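Local coordinates for protein transcriptional regulator, LRP/AsnC family (Neisseria meningitidis, PDB 2P5V) that probably regulates transcription by sequence-specific DNA binding, as a member of the Lrp/AsnC family, and binds calcium ions, at residues 12-17 / 32-37; 114-117 / 121-124. All blocks are in the same frame, centred on the assembly; numbering follows the deposited sequence.

Contact 1. Residues 12-17 / 32-37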
# COMPACT_ATOMS: atom_id res chain seq x y z
N ASP G 12 -10.08 -32.27 -33.96
CA ASP G 12 -10.24 -30.82 -34.02
C ASP G 12 -9.31 -30.13 -33.01
O ASP G 12 -8.76 -29.05 -33.29
CB ASP G 12 -11.70 -30.41 -33.77
CG ASP G 12 -12.62 -30.81 -34.91
OD1 ASP G 12 -12.38 -30.37 -36.06
OD2 ASP G 12 -13.59 -31.56 -34.66
N ILE G 13 -9.14 -30.74 -31.84
CA ILE G 13 -8.16 -30.26 -30.86
C ILE G 13 -6.76 -30.28 -31.48
O ILE G 13 -6.05 -29.28 -31.45
CB ILE G 13 -8.14 -31.12 -29.56
CG1 ILE G 13 -9.48 -31.03 -28.81
CG2 ILE G 13 -7.00 -30.67 -28.64
CD1 ILE G 13 -9.90 -29.63 -28.44
N LYS G 14 -6.39 -31.43 -32.03
CA LYS G 14 -5.08 -31.62 -32.67
C LYS G 14 -4.77 -30.54 -33.71
O LYS G 14 -3.67 -30.00 -33.74
CB LYS G 14 -5.01 -33.01 -33.32
CG LYS G 14 -3.67 -33.35 -33.98
CD LYS G 14 -2.55 -33.50 -32.96
CE LYS G 14 -1.32 -34.16 -33.57
NZ LYS G 14 -0.47 -34.82 -32.54
N ILE G 15 -5.76 -30.24 -34.55
CA ILE G 15 -5.63 -29.19 -35.58
C ILE G 15 -5.35 -27.81 -34.97
O ILE G 15 -4.53 -27.05 -35.49
CB ILE G 15 -6.91 -29.10 -36.45
CG1 ILE G 15 -6.98 -30.28 -37.43
CG2 ILE G 15 -6.94 -27.80 -37.23
CD1 ILE G 15 -8.27 -30.34 -38.23
N LEU G 16 -6.05 -27.49 -33.88
CA LEU G 16 -5.86 -26.21 -33.20
C LEU G 16 -4.49 -26.12 -32.52
O LEU G 16 -3.84 -25.08 -32.55
CB LEU G 16 -6.98 -25.97 -32.18
CG LEU G 16 -8.38 -25.80 -32.78
CD1 LEU G 16 -9.43 -26.04 -31.72
CD2 LEU G 16 -8.56 -24.43 -33.42
N GLN G 17 -4.05 -27.22 -31.92
CA GLN G 17 -2.72 -27.27 -31.33
C GLN G 17 -1.64 -27.06 -32.38
O GLN G 17 -0.69 -26.31 -32.16
CB GLN G 17 -2.50 -28.60 -30.61
CG GLN G 17 -3.38 -28.79 -29.38
CD GLN G 17 -3.29 -30.20 -28.82
OE1 GLN G 17 -2.68 -31.09 -29.43
NE2 GLN G 17 -3.90 -30.42 -27.67
N GLU G 32 -1.36 -33.55 -43.05
CA GLU G 32 -0.32 -34.57 -42.85
C GLU G 32 0.07 -34.73 -41.37
O GLU G 32 0.50 -35.81 -40.96
CB GLU G 32 0.92 -34.23 -43.70
CG GLU G 32 1.96 -35.33 -43.83
CD GLU G 32 1.57 -36.44 -44.81
OE1 GLU G 32 0.36 -36.61 -45.09
OE2 GLU G 32 2.48 -37.15 -45.30
N ARG G 33 -0.10 -33.68 -40.57
CA ARG G 33 0.24 -33.73 -39.14
C ARG G 33 -0.94 -34.16 -38.28
O ARG G 33 -0.77 -34.43 -37.09
CB ARG G 33 0.77 -32.38 -38.64
CG ARG G 33 1.59 -31.59 -39.65
CD ARG G 33 2.83 -30.95 -39.05
NE ARG G 33 3.52 -30.10 -40.03
CZ ARG G 33 4.19 -30.54 -41.09
NH1 ARG G 33 4.31 -31.84 -41.36
NH2 ARG G 33 4.76 -29.66 -41.92
N VAL G 34 -2.14 -34.22 -38.87
CA VAL G 34 -3.36 -34.58 -38.14
C VAL G 34 -3.93 -35.92 -38.64
O VAL G 34 -5.02 -36.33 -38.22
CB VAL G 34 -4.42 -33.47 -38.27
CG1 VAL G 34 -5.64 -33.77 -37.41
CG2 VAL G 34 -3.82 -32.12 -37.88
N ALA G 35 -3.19 -36.61 -39.51
CA ALA G 35 -3.62 -37.89 -40.08
C ALA G 35 -5.00 -37.80 -40.72
O ALA G 35 -5.86 -38.66 -40.50
CB ALA G 35 -3.58 -38.98 -39.02
N LEU G 36 -5.21 -36.74 -41.51
CA LEU G 36 -6.45 -36.52 -42.26
C LEU G 36 -6.15 -36.29 -43.74
O LEU G 36 -5.02 -35.96 -44.11
CB LEU G 36 -7.20 -35.31 -41.71
CG LEU G 36 -8.48 -35.58 -40.91
CD1 LEU G 36 -8.98 -34.30 -40.28
CD2 LEU G 36 -9.56 -36.20 -41.80
N SER G 37 -7.17 -36.46 -44.58
CA SER G 37 -7.08 -36.07 -45.99
C SER G 37 -7.35 -34.57 -46.11
O SER G 37 -8.03 -34.00 -45.27
CB SER G 37 -8.07 -36.87 -46.84
OG SER G 37 -7.63 -38.21 -47.00
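The backbone carbonyl oxygen of Arg33 has the CE methylene of Lys14 3.6 Å away, the nearest polar approach here and no more than a carbon–oxygen contact, since no hydrogen bond joins the two segments. Lys14 reaches it with CG anti to the backbone N (chi1 -178°), which sets CG against Val34, while the bend at chi2 (67°) takes CE on to the carbonyl. Lys14 CG lies 4.0 Å from Val34 CG1, and the two side chains run antiparallel alongside one another. Deeper in, Ile15 lies nearly perpendicular to the valine. It meets Val34 through its CG1 methylene, which sits against both branches, 3.7 Å from Val34 CG1 and the same from Val34 CG2. The buried Ile15–Val34 pair thus lies under the solvent-exposed lysine. Ile15 also leans on Leu48 of helix 38-50, and Leu36 packs on Cys41 and Arg44 of that helix, so both segments also rest on helix 38-50. Helix 10-21 packs here on the link between helices 27-33 and 38-50, part of the three-helix core of a winged helix-turn-helix domain.

Contact 2. Residues 114-117 / 121-124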
# COMPACT_ATOMS: atom_id res chain seq x y z
N ALA G 114 3.15 -2.77 -23.08
CA ALA G 114 3.64 -1.88 -24.15
C ALA G 114 5.13 -2.06 -24.42
O ALA G 114 5.88 -2.46 -23.54
CB ALA G 114 3.35 -0.43 -23.81
N PHE G 115 5.54 -1.72 -25.64
CA PHE G 115 6.92 -1.89 -26.05
C PHE G 115 7.55 -0.59 -26.51
O PHE G 115 6.92 0.21 -27.20
CB PHE G 115 6.99 -2.90 -27.19
CG PHE G 115 7.13 -4.32 -26.72
CD1 PHE G 115 8.38 -4.85 -26.45
CD2 PHE G 115 6.01 -5.12 -26.58
CE1 PHE G 115 8.52 -6.17 -26.04
CE2 PHE G 115 6.15 -6.45 -26.16
CZ PHE G 115 7.41 -6.97 -25.90
N PHE G 116 8.81 -0.39 -26.11
CA PHE G 116 9.57 0.82 -26.46
C PHE G 116 11.00 0.45 -26.71
O PHE G 116 11.45 -0.63 -26.31
CB PHE G 116 9.48 1.84 -25.33
CG PHE G 116 8.08 2.22 -24.97
CD1 PHE G 116 7.47 3.31 -25.57
CD2 PHE G 116 7.36 1.44 -24.09
CE1 PHE G 116 6.15 3.63 -25.26
CE2 PHE G 116 6.05 1.76 -23.77
CZ PHE G 116 5.45 2.85 -24.36
N THR G 117 11.71 1.33 -27.41
CA THR G 117 13.13 1.11 -27.68
C THR G 117 13.94 1.25 -26.40
O THR G 117 14.85 0.46 -26.14
CB THR G 117 13.69 2.10 -28.71
OG1 THR G 117 13.50 3.43 -28.23
CG2 THR G 117 13.01 1.94 -30.07
N ALA G 121 12.05 6.95 -24.91
CA ALA G 121 10.83 6.79 -25.67
C ALA G 121 9.67 6.47 -24.72
O ALA G 121 8.55 6.96 -24.91
CB ALA G 121 10.99 5.71 -26.72
N PHE G 122 9.93 5.68 -23.69
CA PHE G 122 8.89 5.38 -22.71
C PHE G 122 8.42 6.69 -22.05
O PHE G 122 7.23 6.97 -21.94
CB PHE G 122 9.36 4.40 -21.64
CG PHE G 122 8.32 4.11 -20.61
CD1 PHE G 122 7.24 3.31 -20.93
CD2 PHE G 122 8.37 4.68 -19.35
CE1 PHE G 122 6.24 3.06 -20.01
CE2 PHE G 122 7.38 4.45 -18.43
CZ PHE G 122 6.31 3.64 -18.76
N SER G 123 9.40 7.48 -21.65
CA SER G 123 9.16 8.75 -21.03
C SER G 123 8.33 9.71 -21.90
O SER G 123 7.43 10.37 -21.39
CB SER G 123 10.49 9.40 -20.68
OG SER G 123 10.27 10.70 -20.20
N HIS G 124 8.64 9.79 -23.18
CA HIS G 124 7.87 10.64 -24.10
C HIS G 124 6.42 10.18 -24.20
O HIS G 124 5.50 10.99 -24.16
CB HIS G 124 8.49 10.67 -25.50
CG HIS G 124 9.48 11.77 -25.69
ND1 HIS G 124 10.84 11.60 -25.50
CD2 HIS G 124 9.31 13.06 -26.06
CE1 HIS G 124 11.46 12.74 -25.74
NE2 HIS G 124 10.56 13.64 -26.08
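Phe122 presents the edge of its ring to the face of Phe116, a T-shaped pair that fixes helix 119-130 to strand 110-116 in the ferredoxin-like alpha+beta fold of the Lrp/AsnC ligand-binding domain. The centroids are 5.2 Å apart and the planes stand at 87°, so the two rings are essentially perpendicular. The touch is made by one corner of the Phe122 ring: its CD1 comes within 3.4 Å of Phe116 CE2, above the Phe116 plane and shifted toward the rim. The helix backbone shares that face. Phe122 CA lies 4.1 Å from the Phe116 centroid and only 21° off the ring normal, a CH-pi contact on the same side as CD1 but nearer the CG and CD1 atoms of Phe116. One residue therefore supplies both contacts, and it can do so because Phe122 CG stands anti to its own backbone N (chi1 179°), which brings the CD1 edge against the Phe116 face.

Both rings continue into a larger aromatic cluster, Phe116 meeting Phe125 and Phe122 making a second edge-to-face pair with Phe143. Phe122 also rests on Leu70, Ala72 and Ile74 of the neighbouring strand 70-78, and touches Leu145 of a third subunit and Thr105 of a fourth, so this part of the core reaches the assembly interface.

Ala121 N, in the first turn of the helix, is hydrogen-bonded to OD1 of Asp118, just ahead of it, and the Ala121 methyl points at the strand, with its CB 4.4 Å from Phe116 CB. It also meets a hydroxyl: Thr117 OG1 lies 3.7 Å from Ala121 CB.

The two contacts belong to different domains, and contact 1 is complete earlier in the chain than contact 2. Their centres are 41 Å apart, their nearest atoms about 22 Å, and the middle of the chain falls between them. They share no helix or strand: contact 1 joins helices 10-21 and 27-33 in the winged helix-turn-helix domain, whereas contact 2 sets helix 119-130 against the four-stranded antiparallel sheet. Strand 54-61 leads from the first domain toward the second. The separation fits the family's division of labour: the N-terminal domain probably binds DNA, and the C-terminal domain, as in relatives, probably serves ligand response and much of the assembly.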